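Local structure of CPXV018 protein (Cowpox virus, 4PDC) at residues E[82-87]-E[133-138]; E[2-7]-E[21-26]. The protein probably acts as a viral MHC class I-like decoy ligand that occupies the NKG2D receptor of natural killer cells and so blunts their recognition of infected cells. The protein carries 2 engineered substitutions. All blocks are in the same frame, centred on the assembly; numbering follows the deposited sequence.

Contact 1 of 2, residues E[82-87]-E[133-138]; sequences YECDYT and DCIMHL
The disulfide C84-C134 ties helix 131-146 to strand 75-87 of the sheet on which it rests. C84 SG and C134 SG are 2.1 Å apart and the bridge torsion is -84°, near the relaxed right angle. C134 holds SG anti to its backbone N (chi1 179°), which directs SG toward the strand, whereas C84 SG stands between its own N and carbonyl carbon. At one end, C134 SG meets the Y82 ring obliquely, 4.0 Å from Y82 CE2, a sulfur-aromatic contact. Toward the other end, I135 and L138 pack against C84 and Y86. I135 sends CD1 to within 3.7 Å of C84 CB and CG2 to within 3.6 Å of Y86 CD1, its side chain crossing that of Y86 at about a right angle. The branched tip of L138 lets one methyl, CD2, lie against the strand backbone, 3.6 Å from Y86 N. D133 forms a salt bridge to a basic side chain on a chain of another protein, and M136, pointing away from the strand, packs on an apolar side chain of another protein, consistent with a binding surface. A disulfide from a sheet strand to the overlying helix is a hallmark of the MHC class I alpha2 domain.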
loop_
_atom_site.group_PDB
_atom_site.type_symbol
_atom_site.label_atom_id
_atom_site.label_comp_id
_atom_site.label_asym_id
_atom_site.label_seq_id
_atom_site.Cartn_x
_atom_site.Cartn_y
_atom_site.Cartn_z
ATOM N N TYR E 82 -6.413 -16.502 -0.888
ATOM C CA TYR E 82 -5.094 -15.894 -1.012
ATOM C C TYR E 82 -4.195 -16.353 0.126
ATOM O O TYR E 82 -4.548 -16.224 1.302
ATOM C CB TYR E 82 -5.183 -14.365 -1.025
ATOM C CG TYR E 82 -3.826 -13.723 -1.175
ATOM C CD1 TYR E 82 -3.227 -13.610 -2.423
ATOM C CD2 TYR E 82 -3.128 -13.256 -0.069
ATOM C CE1 TYR E 82 -1.979 -13.038 -2.568
ATOM C CE2 TYR E 82 -1.878 -12.684 -0.205
ATOM C CZ TYR E 82 -1.309 -12.576 -1.455
ATOM O OH TYR E 82 -0.061 -12.008 -1.598
ATOM N N GLU E 83 -3.032 -16.888 -0.235
ATOM C CA GLU E 83 -2.112 -17.467 0.734
ATOM C C GLU E 83 -0.687 -17.020 0.462
ATOM O O GLU E 83 -0.224 -17.088 -0.673
ATOM C CB GLU E 83 -2.188 -18.995 0.693
ATOM C CG GLU E 83 -1.288 -19.698 1.692
ATOM C CD GLU E 83 -1.234 -21.195 1.465
ATOM O OE1 GLU E 83 -0.374 -21.636 0.676
ATOM O OE2 GLU E 83 -2.051 -21.925 2.066
ATOM N N CYS E 84 -0.001 -16.560 1.506
ATOM C CA CYS E 84 1.431 -16.311 1.413
ATOM C C CYS E 84 2.146 -17.344 2.278
ATOM O O CYS E 84 1.611 -17.813 3.286
ATOM C CB CYS E 84 1.788 -14.877 1.825
ATOM S SG CYS E 84 1.544 -14.424 3.559
ATOM N N ASP E 85 3.352 -17.705 1.854
ATOM C CA ASP E 85 4.112 -18.783 2.468
ATOM C C ASP E 85 5.539 -18.316 2.717
ATOM O O ASP E 85 6.205 -17.841 1.797
ATOM C CB ASP E 85 4.092 -20.017 1.562
ATOM C CG ASP E 85 4.846 -21.198 2.148
ATOM O OD1 ASP E 85 6.088 -21.121 2.272
ATOM O OD2 ASP E 85 4.193 -22.215 2.461
ATOM N N TYR E 86 5.993 -18.432 3.961
ATOM C CA TYR E 86 7.371 -18.094 4.311
ATOM C C TYR E 86 8.102 -19.347 4.775
ATOM O O TYR E 86 7.892 -19.836 5.889
ATOM C CB TYR E 86 7.410 -17.013 5.388
ATOM C CG TYR E 86 8.741 -16.304 5.482
ATOM C CD1 TYR E 86 9.260 -15.624 4.393
ATOM C CD2 TYR E 86 9.469 -16.304 6.664
ATOM C CE1 TYR E 86 10.469 -14.968 4.470
ATOM C CE2 TYR E 86 10.680 -15.647 6.751
ATOM C CZ TYR E 86 11.172 -14.978 5.651
ATOM O OH TYR E 86 12.380 -14.325 5.723
ATOM N N THR E 87 8.955 -19.857 3.893
ATOM C CA THR E 87 9.662 -21.114 4.099
ATOM C C THR E 87 11.095 -20.947 3.614
ATOM O O THR E 87 11.321 -20.556 2.468
ATOM C CB THR E 87 8.985 -22.278 3.335
ATOM O OG1 THR E 87 7.612 -22.390 3.736
ATOM C CG2 THR E 87 9.692 -23.597 3.607
ATOM N N ASP E 133 3.372 -7.364 2.688
ATOM C CA ASP E 133 2.624 -7.176 3.926
ATOM C C ASP E 133 2.185 -8.517 4.514
ATOM O O ASP E 133 2.311 -8.746 5.715
ATOM C CB ASP E 133 1.392 -6.292 3.694
ATOM C CG ASP E 133 1.749 -4.899 3.210
ATOM O OD1 ASP E 133 2.844 -4.403 3.555
ATOM O OD2 ASP E 133 0.923 -4.294 2.486
ATOM N N CYS E 134 1.669 -9.397 3.663
ATOM C CA CYS E 134 1.181 -10.697 4.109
ATOM C C CYS E 134 2.299 -11.502 4.763
ATOM O O CYS E 134 2.085 -12.161 5.780
ATOM C CB CYS E 134 0.583 -11.476 2.933
ATOM S SG CYS E 134 -0.035 -13.123 3.357
ATOM N N ILE E 135 3.494 -11.433 4.187
ATOM C CA ILE E 135 4.648 -12.145 4.726
ATOM C C ILE E 135 5.062 -11.557 6.074
ATOM O O ILE E 135 5.402 -12.286 7.004
ATOM C CB ILE E 135 5.850 -12.092 3.751
ATOM C CG1 ILE E 135 5.519 -12.821 2.441
ATOM C CG2 ILE E 135 7.110 -12.679 4.397
ATOM C CD1 ILE E 135 5.404 -14.329 2.565
ATOM N N MET E 136 5.046 -10.232 6.177
ATOM C CA MET E 136 5.442 -9.578 7.417
ATOM C C MET E 136 4.400 -9.816 8.510
ATOM O O MET E 136 4.754 -9.993 9.679
ATOM C CB MET E 136 5.664 -8.083 7.184
ATOM C CG MET E 136 6.856 -7.793 6.281
ATOM S SD MET E 136 8.421 -8.328 6.996
ATOM C CE MET E 136 8.689 -7.030 8.199
ATOM N N HIS E 137 3.124 -9.828 8.135
ATOM C CA HIS E 137 2.070 -10.194 9.080
ATOM C C HIS E 137 2.245 -11.640 9.530
ATOM O O HIS E 137 2.122 -11.954 10.715
ATOM C CB HIS E 137 0.679 -10.012 8.469
ATOM C CG HIS E 137 0.251 -8.584 8.344
ATOM N ND1 HIS E 137 -1.071 -8.198 8.414
ATOM C CD2 HIS E 137 0.964 -7.451 8.148
ATOM C CE1 HIS E 137 -1.153 -6.889 8.268
ATOM N NE2 HIS E 137 0.069 -6.411 8.105
ATOM N N LEU E 138 2.527 -12.517 8.571
ATOM C CA LEU E 138 2.734 -13.934 8.849
ATOM C C LEU E 138 3.831 -14.133 9.893
ATOM O O LEU E 138 3.643 -14.842 10.876
ATOM C CB LEU E 138 3.079 -14.682 7.558
ATOM C CG LEU E 138 3.612 -16.112 7.690
ATOM C CD1 LEU E 138 2.650 -16.995 8.476
ATOM C CD2 LEU E 138 3.875 -16.705 6.313
#

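Contact 2 of 2, residues E[2-7]-E[21-26]; sequences HKLAFN and VDVDLD. Engineered in segment 21-26: D24 (natural residue Tyr).
H2 and K3 grip the carboxylate of D26 at the open end of the hairpin of strands 2-13 and 16-25, where the second strand gives way to loop. H2 ND1 meets D26 OD2 at 2.8 Å on the syn side of the carboxylate, nearly in the imidazole plane, and K3 N meets D26 OD1 at 2.9 Å. Both oxygens are thus engaged, and D26 N bonds K3 O. A5-D24 and N7-D22 are hydrogen-bonded pairs, L4-L25 and F6-V23 non-hydrogen-bonded ones; D22 N to N7 O, 3.1 Å long and tilted 30° from the carbonyl plane, is the slacker bond. The tight face carries L4, F6, V23 and L25. V23 CG1, anti to the backbone N (chi1 -172°), lies over one F6 ring face in a CH-pi contact and touches L4 CD1 at 3.6 Å; V23 CG2 meets F6 CD2 at 3.7 Å, so each methyl has a partner. The reverse face is looser: small A5 brings CB only to 4.3 Å from CB of engineered D24, and N7 and D22 are partly exposed. Lysine suits the margin, K3 NZ reaching a salt bridge with D27. Strands 75-87 and 29-33 flank the pair, while helices 51-64 and 131-146 pack on the L4 and V23 face.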
loop_
_atom_site.group_PDB
_atom_site.type_symbol
_atom_site.label_atom_id
_atom_site.label_comp_id
_atom_site.label_asym_id
_atom_site.label_seq_id
_atom_site.Cartn_x
_atom_site.Cartn_y
_atom_site.Cartn_z
ATOM N N HIS E 2 5.988 -21.676 7.226
ATOM C CA HIS E 2 4.701 -21.184 7.702
ATOM C C HIS E 2 3.899 -20.578 6.569
ATOM O O HIS E 2 4.462 -20.149 5.565
ATOM C CB HIS E 2 4.897 -20.152 8.814
ATOM C CG HIS E 2 5.603 -20.691 10.017
ATOM N ND1 HIS E 2 4.992 -21.533 10.922
ATOM C CD2 HIS E 2 6.868 -20.511 10.464
ATOM C CE1 HIS E 2 5.851 -21.848 11.875
ATOM N NE2 HIS E 2 6.995 -21.239 11.621
ATOM N N LYS E 3 2.581 -20.550 6.737
ATOM C CA LYS E 3 1.702 -19.955 5.747
ATOM C C LYS E 3 0.525 -19.248 6.408
ATOM O O LYS E 3 -0.001 -19.695 7.430
ATOM C CB LYS E 3 1.205 -21.015 4.762
ATOM C CG LYS E 3 0.490 -22.183 5.406
ATOM C CD LYS E 3 0.281 -23.313 4.410
ATOM C CE LYS E 3 -0.470 -24.473 5.042
ATOM N NZ LYS E 3 -0.693 -25.587 4.080
ATOM N N LEU E 4 0.147 -18.121 5.818
ATOM C CA LEU E 4 -1.006 -17.351 6.251
ATOM C C LEU E 4 -1.983 -17.309 5.087
ATOM O O LEU E 4 -1.636 -16.843 4.006
ATOM C CB LEU E 4 -0.587 -15.945 6.681
ATOM C CG LEU E 4 -1.648 -15.005 7.250
ATOM C CD1 LEU E 4 -2.261 -15.552 8.531
ATOM C CD2 LEU E 4 -1.022 -13.655 7.497
ATOM N N ALA E 5 -3.189 -17.821 5.305
ATOM C CA ALA E 5 -4.188 -17.924 4.246
ATOM C C ALA E 5 -5.431 -17.107 4.577
ATOM O O ALA E 5 -5.883 -17.077 5.723
ATOM C CB ALA E 5 -4.561 -19.373 4.013
ATOM N N PHE E 6 -5.965 -16.446 3.556
ATOM C CA PHE E 6 -7.208 -15.693 3.654
ATOM C C PHE E 6 -8.227 -16.298 2.699
ATOM O O PHE E 6 -7.961 -16.403 1.506
ATOM C CB PHE E 6 -6.984 -14.222 3.308
ATOM C CG PHE E 6 -6.048 -13.512 4.237
ATOM C CD1 PHE E 6 -4.679 -13.634 4.088
ATOM C CD2 PHE E 6 -6.538 -12.707 5.248
ATOM C CE1 PHE E 6 -3.816 -12.977 4.939
ATOM C CE2 PHE E 6 -5.680 -12.046 6.100
ATOM C CZ PHE E 6 -4.317 -12.180 5.946
ATOM N N ASN E 7 -9.382 -16.697 3.222
ATOM C CA ASN E 7 -10.444 -17.261 2.393
ATOM C C ASN E 7 -11.677 -16.360 2.390
ATOM O O ASN E 7 -12.430 -16.318 3.362
ATOM C CB ASN E 7 -10.819 -18.664 2.875
ATOM C CG ASN E 7 -11.706 -19.401 1.883
ATOM O OD1 ASN E 7 -12.885 -19.638 2.140
ATOM N ND2 ASN E 7 -11.140 -19.752 0.734
ATOM N N VAL E 21 -14.976 -14.011 5.860
ATOM C CA VAL E 21 -13.552 -14.240 5.652
ATOM C C VAL E 21 -12.992 -15.088 6.789
ATOM O O VAL E 21 -13.332 -14.873 7.950
ATOM C CB VAL E 21 -12.756 -12.929 5.567
ATOM C CG1 VAL E 21 -11.336 -13.211 5.101
ATOM C CG2 VAL E 21 -13.439 -11.940 4.628
ATOM N N ASP E 22 -12.150 -16.055 6.429
ATOM C CA ASP E 22 -11.416 -16.886 7.382
ATOM C C ASP E 22 -9.920 -16.662 7.214
ATOM O O ASP E 22 -9.407 -16.690 6.094
ATOM C CB ASP E 22 -11.724 -18.373 7.182
ATOM C CG ASP E 22 -13.192 -18.697 7.353
ATOM O OD1 ASP E 22 -13.836 -18.106 8.243
ATOM O OD2 ASP E 22 -13.700 -19.546 6.591
ATOM N N VAL E 23 -9.226 -16.439 8.324
ATOM C CA VAL E 23 -7.773 -16.317 8.305
ATOM C C VAL E 23 -7.167 -17.528 8.993
ATOM O O VAL E 23 -7.421 -17.770 10.174
ATOM C CB VAL E 23 -7.292 -15.042 8.998
ATOM C CG1 VAL E 23 -5.799 -14.854 8.782
ATOM C CG2 VAL E 23 -8.059 -13.833 8.478
ATOM N N ASP E 24 -6.367 -18.281 8.247
ATOM C CA ASP E 24 -5.743 -19.492 8.761
ATOM C C ASP E 24 -4.232 -19.319 8.851
ATOM O O ASP E 24 -3.591 -18.909 7.882
ATOM C CB ASP E 24 -6.070 -20.697 7.870
ATOM C CG ASP E 24 -7.564 -20.956 7.745
ATOM O OD1 ASP E 24 -8.321 -20.567 8.656
ATOM O OD2 ASP E 24 -7.981 -21.561 6.733
ATOM N N LEU E 25 -3.675 -19.629 10.019
ATOM C CA LEU E 25 -2.229 -19.720 10.189
ATOM C C LEU E 25 -1.827 -21.188 10.270
ATOM O O LEU E 25 -2.216 -21.889 11.197
ATOM C CB LEU E 25 -1.779 -18.971 11.446
ATOM C CG LEU E 25 -0.279 -19.005 11.747
ATOM C CD1 LEU E 25 0.518 -18.343 10.633
ATOM C CD2 LEU E 25 0.009 -18.334 13.082
ATOM N N ASP E 26 -1.055 -21.648 9.291
ATOM C CA ASP E 26 -0.647 -23.049 9.224
ATOM C C ASP E 26 -1.851 -23.992 9.293
ATOM O O ASP E 26 -1.890 -24.913 10.109
ATOM C CB ASP E 26 0.348 -23.359 10.344
ATOM C CG ASP E 26 1.643 -22.575 10.202
ATOM O OD1 ASP E 26 2.016 -22.270 9.053
ATOM O OD2 ASP E 26 2.283 -22.257 11.227
#

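Contacts 1 and 2 have centres about 9 Å apart and share one antiparallel sheet, in which strands 75-87 and 2-13 are neighbours. Contact 2 comes first along the chain, an N-terminal hairpin closed before contact 1 opens; contact 1 then joins the next strand of the sheet to the helix near the C-terminus. They meet directly: Y82 O with F6 N and Y86 N with H2 O are probable backbone hydrogen bonds, and L138 CD1 packs on L25 CD1, so the helix packs on the face of the sheet that holds L4 and L25. This is consistent with an MHC class I-like platform whose helix 131-146 also meets another protein.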